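Side-chain contact in hypothetical protein (Thermococcus kodakarensis, PDB 2PBZ), which probably acts as an ATP-dependent ligase of purine (IMP) biosynthesis, forming a carbon-nitrogen bond with the help of magnesium or manganese: residues A[172-177]-A[275-280]. Residues are numbered along the deposited sequence; the frame is centred on the assembly and turned at random.
Sequences YVHFFY and ADHWYS. With ATP (adenosine-5'-triphosphate), chain D.
His174 and His277 make the one side-chain contact between strand segment 172-177 and segment 275-280, in the connection that follows edge strand 261-266 and precedes helix 280-283. The backbones stay well apart: even at this pair the CA atoms are 9.8 Å from each other. The strand is the middle one of a five-stranded antiparallel sheet, flanked by 183-194 and 249-255. No hydrogen bond joins the two segments, and the buried surface totals 62 Å². Each histidine holds CG anti to its own carbonyl carbon (chi1 -52° in His174, -50° in His277), and both CB atoms are directed at the opposite segment, which brings the imidazoles together across the gap. The side chains cross at about a right angle. Their rings meet obliquely, with centroids 5.2 Å apart and planes inclined at 40°. Closest are His174 CD2 and His277 NE2, at 3.8 Å. His277 NE2 is hydrogen-bonded to Gly272 O, a tie within the same connection that probably helps to set the ring's rotation. The carbonyl oxygen of Tyr172 lies over one face of the His174 ring, near its rim, while Ala251 and Asp190 on the neighbouring strands also touch this side chain. Two residues before His174, Tyr172 faces the nucleotide: its OH donates a hydrogen bond to ATP O1A (3.3 Å), with that oxygen near the ring plane at the edge. On the same loop as His277, Asp276 forms a salt bridge with Arg287 of the third subunit, another copy of the protein. The strand thus serves the ATP site of this ATP-grasp-related region at one point and meets the loop at another, where the link is van der Waals contact between two imidazoles, the polar hold on His277 coming from its own loop.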
ATOM      1  N   TYR A 172      -7.514   3.012  10.966  1.00 45.05           N
ATOM      2  CA  TYR A 172      -8.787   2.329  11.002  1.00 44.09           C
ATOM      3  C   TYR A 172      -8.532   0.836  11.176  1.00 44.78           C
ATOM      4  O   TYR A 172      -8.143   0.139  10.242  1.00 45.11           O
ATOM      5  CB  TYR A 172      -9.564   2.654   9.719  1.00 42.13           C
ATOM      6  CG  TYR A 172      -9.753   4.141   9.545  1.00 41.13           C
ATOM      7  CD1 TYR A 172      -8.676   4.959   9.205  1.00 41.40           C
ATOM      8  CD2 TYR A 172     -10.971   4.750   9.836  1.00 40.46           C
ATOM      9  CE1 TYR A 172      -8.803   6.354   9.177  1.00 40.05           C
ATOM     10  CE2 TYR A 172     -11.112   6.150   9.803  1.00 40.56           C
ATOM     11  CZ  TYR A 172     -10.021   6.946   9.480  1.00 40.26           C
ATOM     12  OH  TYR A 172     -10.137   8.322   9.494  1.00 39.45           O
ATOM     13  N   VAL A 173      -8.745   0.358  12.396  1.00 44.21           N
ATOM     14  CA  VAL A 173      -8.504  -1.035  12.721  1.00 43.40           C
ATOM     15  C   VAL A 173      -9.701  -1.910  12.432  1.00 43.22           C
ATOM     16  O   VAL A 173     -10.801  -1.649  12.887  1.00 44.63           O
ATOM     17  CB  VAL A 173      -8.112  -1.187  14.199  1.00 42.19           C
ATOM     18  CG1 VAL A 173      -7.514  -2.578  14.443  1.00 41.22           C
ATOM     19  CG2 VAL A 173      -7.120  -0.093  14.575  1.00 41.95           C
ATOM     20  N   HIS A 174      -9.469  -2.968  11.683  1.00 42.00           N
ATOM     21  CA  HIS A 174     -10.523  -3.887  11.304  1.00 42.03           C
ATOM     22  C   HIS A 174     -10.506  -5.157  12.156  1.00 41.02           C
ATOM     23  O   HIS A 174      -9.455  -5.783  12.339  1.00 40.57           O
ATOM     24  CB  HIS A 174     -10.356  -4.234   9.822  1.00 43.76           C
ATOM     25  CG  HIS A 174     -10.247  -3.029   8.941  1.00 46.68           C
ATOM     26  ND1 HIS A 174     -11.324  -2.214   8.662  1.00 46.95           N
ATOM     27  CD2 HIS A 174      -9.177  -2.458   8.337  1.00 47.58           C
ATOM     28  CE1 HIS A 174     -10.921  -1.192   7.927  1.00 47.41           C
ATOM     29  NE2 HIS A 174      -9.623  -1.314   7.717  1.00 48.42           N
ATOM     30  N   PHE A 175     -11.674  -5.534  12.666  1.00 39.34           N
ATOM     31  CA  PHE A 175     -11.805  -6.735  13.496  1.00 38.98           C
ATOM     32  C   PHE A 175     -12.892  -7.658  12.990  1.00 40.06           C
ATOM     33  O   PHE A 175     -13.795  -7.252  12.256  1.00 39.68           O
ATOM     34  CB  PHE A 175     -12.178  -6.392  14.939  1.00 37.74           C
ATOM     35  CG  PHE A 175     -11.117  -5.672  15.703  1.00 36.82           C
ATOM     36  CD1 PHE A 175     -11.211  -4.304  15.926  1.00 35.56           C
ATOM     37  CD2 PHE A 175     -10.051  -6.377  16.266  1.00 37.19           C
ATOM     38  CE1 PHE A 175     -10.268  -3.639  16.706  1.00 35.04           C
ATOM     39  CE2 PHE A 175      -9.096  -5.727  17.050  1.00 36.40           C
ATOM     40  CZ  PHE A 175      -9.206  -4.356  17.272  1.00 36.55           C
ATOM     41  N   PHE A 176     -12.814  -8.907  13.414  1.00 41.08           N
ATOM     42  CA  PHE A 176     -13.830  -9.874  13.046  1.00 41.42           C
ATOM     43  C   PHE A 176     -13.997 -10.814  14.213  1.00 41.42           C
ATOM     44  O   PHE A 176     -13.157 -11.679  14.426  1.00 40.80           O
ATOM     45  CB  PHE A 176     -13.421 -10.672  11.807  1.00 40.45           C
ATOM     46  CG  PHE A 176     -14.509 -11.571  11.281  1.00 41.53           C
ATOM     47  CD1 PHE A 176     -15.331 -11.153  10.233  1.00 41.65           C
ATOM     48  CD2 PHE A 176     -14.718 -12.834  11.832  1.00 40.50           C
ATOM     49  CE1 PHE A 176     -16.342 -11.977   9.738  1.00 42.26           C
ATOM     50  CE2 PHE A 176     -15.730 -13.676  11.347  1.00 41.51           C
ATOM     51  CZ  PHE A 176     -16.543 -13.243  10.296  1.00 42.40           C
ATOM     52  N   TYR A 177     -15.053 -10.637  14.997  1.00 42.29           N
ATOM     53  CA  TYR A 177     -15.256 -11.559  16.097  1.00 42.97           C
ATOM     54  C   TYR A 177     -16.049 -12.720  15.526  1.00 42.51           C
ATOM     55  O   TYR A 177     -17.082 -12.513  14.919  1.00 42.11           O
ATOM     56  CB  TYR A 177     -16.044 -10.929  17.238  1.00 45.52           C
ATOM     57  CG  TYR A 177     -16.344 -11.968  18.282  1.00 48.59           C
ATOM     58  CD1 TYR A 177     -15.312 -12.557  19.008  1.00 49.20           C
ATOM     59  CD2 TYR A 177     -17.639 -12.464  18.448  1.00 50.17           C
ATOM     60  CE1 TYR A 177     -15.552 -13.619  19.864  1.00 52.50           C
ATOM     61  CE2 TYR A 177     -17.890 -13.532  19.306  1.00 52.80           C
ATOM     62  CZ  TYR A 177     -16.839 -14.104  20.009  1.00 53.71           C
ATOM     63  OH  TYR A 177     -17.067 -15.159  20.843  1.00 54.94           O
ATOM     64  N   ALA A 275      -8.723  -2.601   1.041  1.00 41.86           N
ATOM     65  CA  ALA A 275      -7.285  -2.545   0.838  1.00 43.00           C
ATOM     66  C   ALA A 275      -6.723  -3.945   1.062  1.00 43.82           C
ATOM     67  O   ALA A 275      -7.370  -4.769   1.710  1.00 44.53           O
ATOM     68  CB  ALA A 275      -6.640  -1.536   1.801  1.00 40.45           C
ATOM     69  N   ASP A 276      -5.524  -4.198   0.531  1.00 44.01           N
ATOM     70  CA  ASP A 276      -4.866  -5.498   0.627  1.00 44.53           C
ATOM     71  C   ASP A 276      -4.113  -5.734   1.953  1.00 46.09           C
ATOM     72  O   ASP A 276      -2.916  -5.442   2.069  1.00 46.22           O
ATOM     73  CB  ASP A 276      -3.932  -5.661  -0.588  1.00 43.25           C
ATOM     74  CG  ASP A 276      -3.194  -6.992  -0.612  1.00 42.87           C
ATOM     75  OD1 ASP A 276      -3.811  -8.034  -0.334  1.00 41.53           O
ATOM     76  OD2 ASP A 276      -1.989  -6.990  -0.933  1.00 44.25           O
ATOM     77  N   HIS A 277      -4.826  -6.271   2.942  1.00 46.47           N
ATOM     78  CA  HIS A 277      -4.252  -6.557   4.255  1.00 47.11           C
ATOM     79  C   HIS A 277      -3.835  -8.019   4.333  1.00 48.88           C
ATOM     80  O   HIS A 277      -4.411  -8.857   3.641  1.00 50.34           O
ATOM     81  CB  HIS A 277      -5.279  -6.326   5.374  1.00 44.47           C
ATOM     82  CG  HIS A 277      -5.976  -5.003   5.307  1.00 43.60           C
ATOM     83  ND1 HIS A 277      -5.323  -3.799   5.474  1.00 42.79           N
ATOM     84  CD2 HIS A 277      -7.276  -4.698   5.082  1.00 44.37           C
ATOM     85  CE1 HIS A 277      -6.190  -2.811   5.355  1.00 44.35           C
ATOM     86  NE2 HIS A 277      -7.382  -3.329   5.115  1.00 44.55           N
ATOM     87  N   TRP A 278      -2.819  -8.324   5.145  1.00 50.55           N
ATOM     88  CA  TRP A 278      -2.430  -9.716   5.355  1.00 52.63           C
ATOM     89  C   TRP A 278      -2.966  -9.985   6.772  1.00 53.10           C
ATOM     90  O   TRP A 278      -4.184  -9.933   6.951  1.00 56.52           O
ATOM     91  CB  TRP A 278      -0.905  -9.943   5.205  1.00 53.22           C
ATOM     92  CG  TRP A 278       0.005  -9.098   6.039  1.00 54.54           C
ATOM     93  CD1 TRP A 278       0.286  -7.779   5.861  1.00 55.27           C
ATOM     94  CD2 TRP A 278       0.764  -9.520   7.182  1.00 55.11           C
ATOM     95  NE1 TRP A 278       1.175  -7.349   6.815  1.00 55.33           N
ATOM     96  CE2 TRP A 278       1.485  -8.396   7.642  1.00 55.81           C
ATOM     97  CE3 TRP A 278       0.902 -10.738   7.866  1.00 55.10           C
ATOM     98  CZ2 TRP A 278       2.337  -8.451   8.758  1.00 55.72           C
ATOM     99  CZ3 TRP A 278       1.750 -10.793   8.978  1.00 54.43           C
ATOM    100  CH2 TRP A 278       2.454  -9.656   9.410  1.00 54.89           C
ATOM    101  N   TYR A 279      -2.142 -10.240   7.781  1.00 51.35           N
ATOM    102  CA  TYR A 279      -2.711 -10.461   9.130  1.00 50.94           C
ATOM    103  C   TYR A 279      -3.594 -11.708   9.236  1.00 49.76           C
ATOM    104  O   TYR A 279      -3.346 -12.566  10.071  1.00 50.17           O
ATOM    105  CB  TYR A 279      -3.528  -9.245   9.584  1.00 49.75           C
ATOM    106  CG  TYR A 279      -2.695  -8.086  10.059  1.00 50.49           C
ATOM    107  CD1 TYR A 279      -1.348  -7.983   9.722  1.00 50.99           C
ATOM    108  CD2 TYR A 279      -3.264  -7.060  10.798  1.00 49.83           C
ATOM    109  CE1 TYR A 279      -0.592  -6.882  10.105  1.00 50.83           C
ATOM    110  CE2 TYR A 279      -2.515  -5.957  11.183  1.00 50.34           C
ATOM    111  CZ  TYR A 279      -1.181  -5.869  10.834  1.00 50.65           C
ATOM    112  OH  TYR A 279      -0.451  -4.764  11.184  1.00 51.20           O
ATOM    113  N   SER A 280      -4.639 -11.802   8.417  1.00 47.82           N
ATOM    114  CA  SER A 280      -5.493 -12.971   8.433  1.00 47.30           C
ATOM    115  C   SER A 280      -4.630 -14.232   8.312  1.00 48.78           C
ATOM    116  O   SER A 280      -5.023 -15.329   8.733  1.00 49.36           O
ATOM    117  CB  SER A 280      -6.476 -12.890   7.282  1.00 46.14           C
ATOM    118  OG  SER A 280      -5.849 -12.317   6.155  1.00 46.00           O
TER
HETATM  119  PG  ATP D 400     -19.075   9.776   8.307  1.00 92.29           P
HETATM  120  O1G ATP D 400     -19.578   9.753   9.745  1.00 92.23           O
HETATM  121  O2G ATP D 400     -20.193  10.567   7.373  1.00 89.97           O
HETATM  122  O3G ATP D 400     -18.878   8.246   7.748  1.00 90.78           O
HETATM  123  PB  ATP D 400     -16.506   9.804   9.156  1.00 80.79           P
HETATM  124  O1B ATP D 400     -16.941   9.782  10.573  1.00 81.49           O
HETATM  125  O2B ATP D 400     -16.271   8.291   8.615  1.00 80.94           O
HETATM  126  O3B ATP D 400     -17.636  10.559   8.241  1.00 86.40           O
HETATM  127  PA  ATP D 400     -13.794  10.210   9.765  1.00 74.18           P
HETATM  128  O1A ATP D 400     -13.369   8.836   9.411  1.00 74.88           O
HETATM  129  O2A ATP D 400     -14.011  10.336  11.352  1.00 74.00           O
HETATM  130  O3A ATP D 400     -15.165  10.687   8.964  1.00 78.08           O
HETATM  131  O5' ATP D 400     -12.733  11.301   9.238  1.00 71.76           O
HETATM  132  C5' ATP D 400     -11.444  11.051   9.709  1.00 70.05           C
HETATM  133  C4' ATP D 400     -10.600  12.145   9.067  1.00 67.80           C
HETATM  134  O4' ATP D 400     -11.038  13.485   9.470  1.00 65.41           O
HETATM  135  C3' ATP D 400      -9.115  12.004   9.400  1.00 66.49           C
HETATM  136  O3' ATP D 400      -8.394  11.800   8.213  1.00 67.23           O
HETATM  137  C2' ATP D 400      -8.706  13.284  10.093  1.00 66.05           C
HETATM  138  O2' ATP D 400      -7.696  13.963   9.323  1.00 65.55           O
HETATM  139  C1' ATP D 400      -9.990  14.125  10.237  1.00 65.07           C
HETATM  140  N9  ATP D 400     -10.320  14.182  11.679  1.00 64.36           N
HETATM  141  C8  ATP D 400     -11.273  13.446  12.356  1.00 63.82           C
HETATM  142  N7  ATP D 400     -11.286  13.758  13.609  1.00 64.27           N
HETATM  143  C5  ATP D 400     -10.339  14.708  13.837  1.00 65.37           C
HETATM  144  C6  ATP D 400      -9.893  15.440  14.982  1.00 66.01           C
HETATM  145  N6  ATP D 400     -10.482  15.203  16.228  1.00 66.30           N
HETATM  146  N1  ATP D 400      -8.875  16.357  14.826  1.00 66.34           N
HETATM  147  C2  ATP D 400      -8.301  16.593  13.630  1.00 64.76           C
HETATM  148  N3  ATP D 400      -8.705  15.927  12.536  1.00 64.13           N
HETATM  149  C4  ATP D 400      -9.709  15.002  12.597  1.00 64.67           C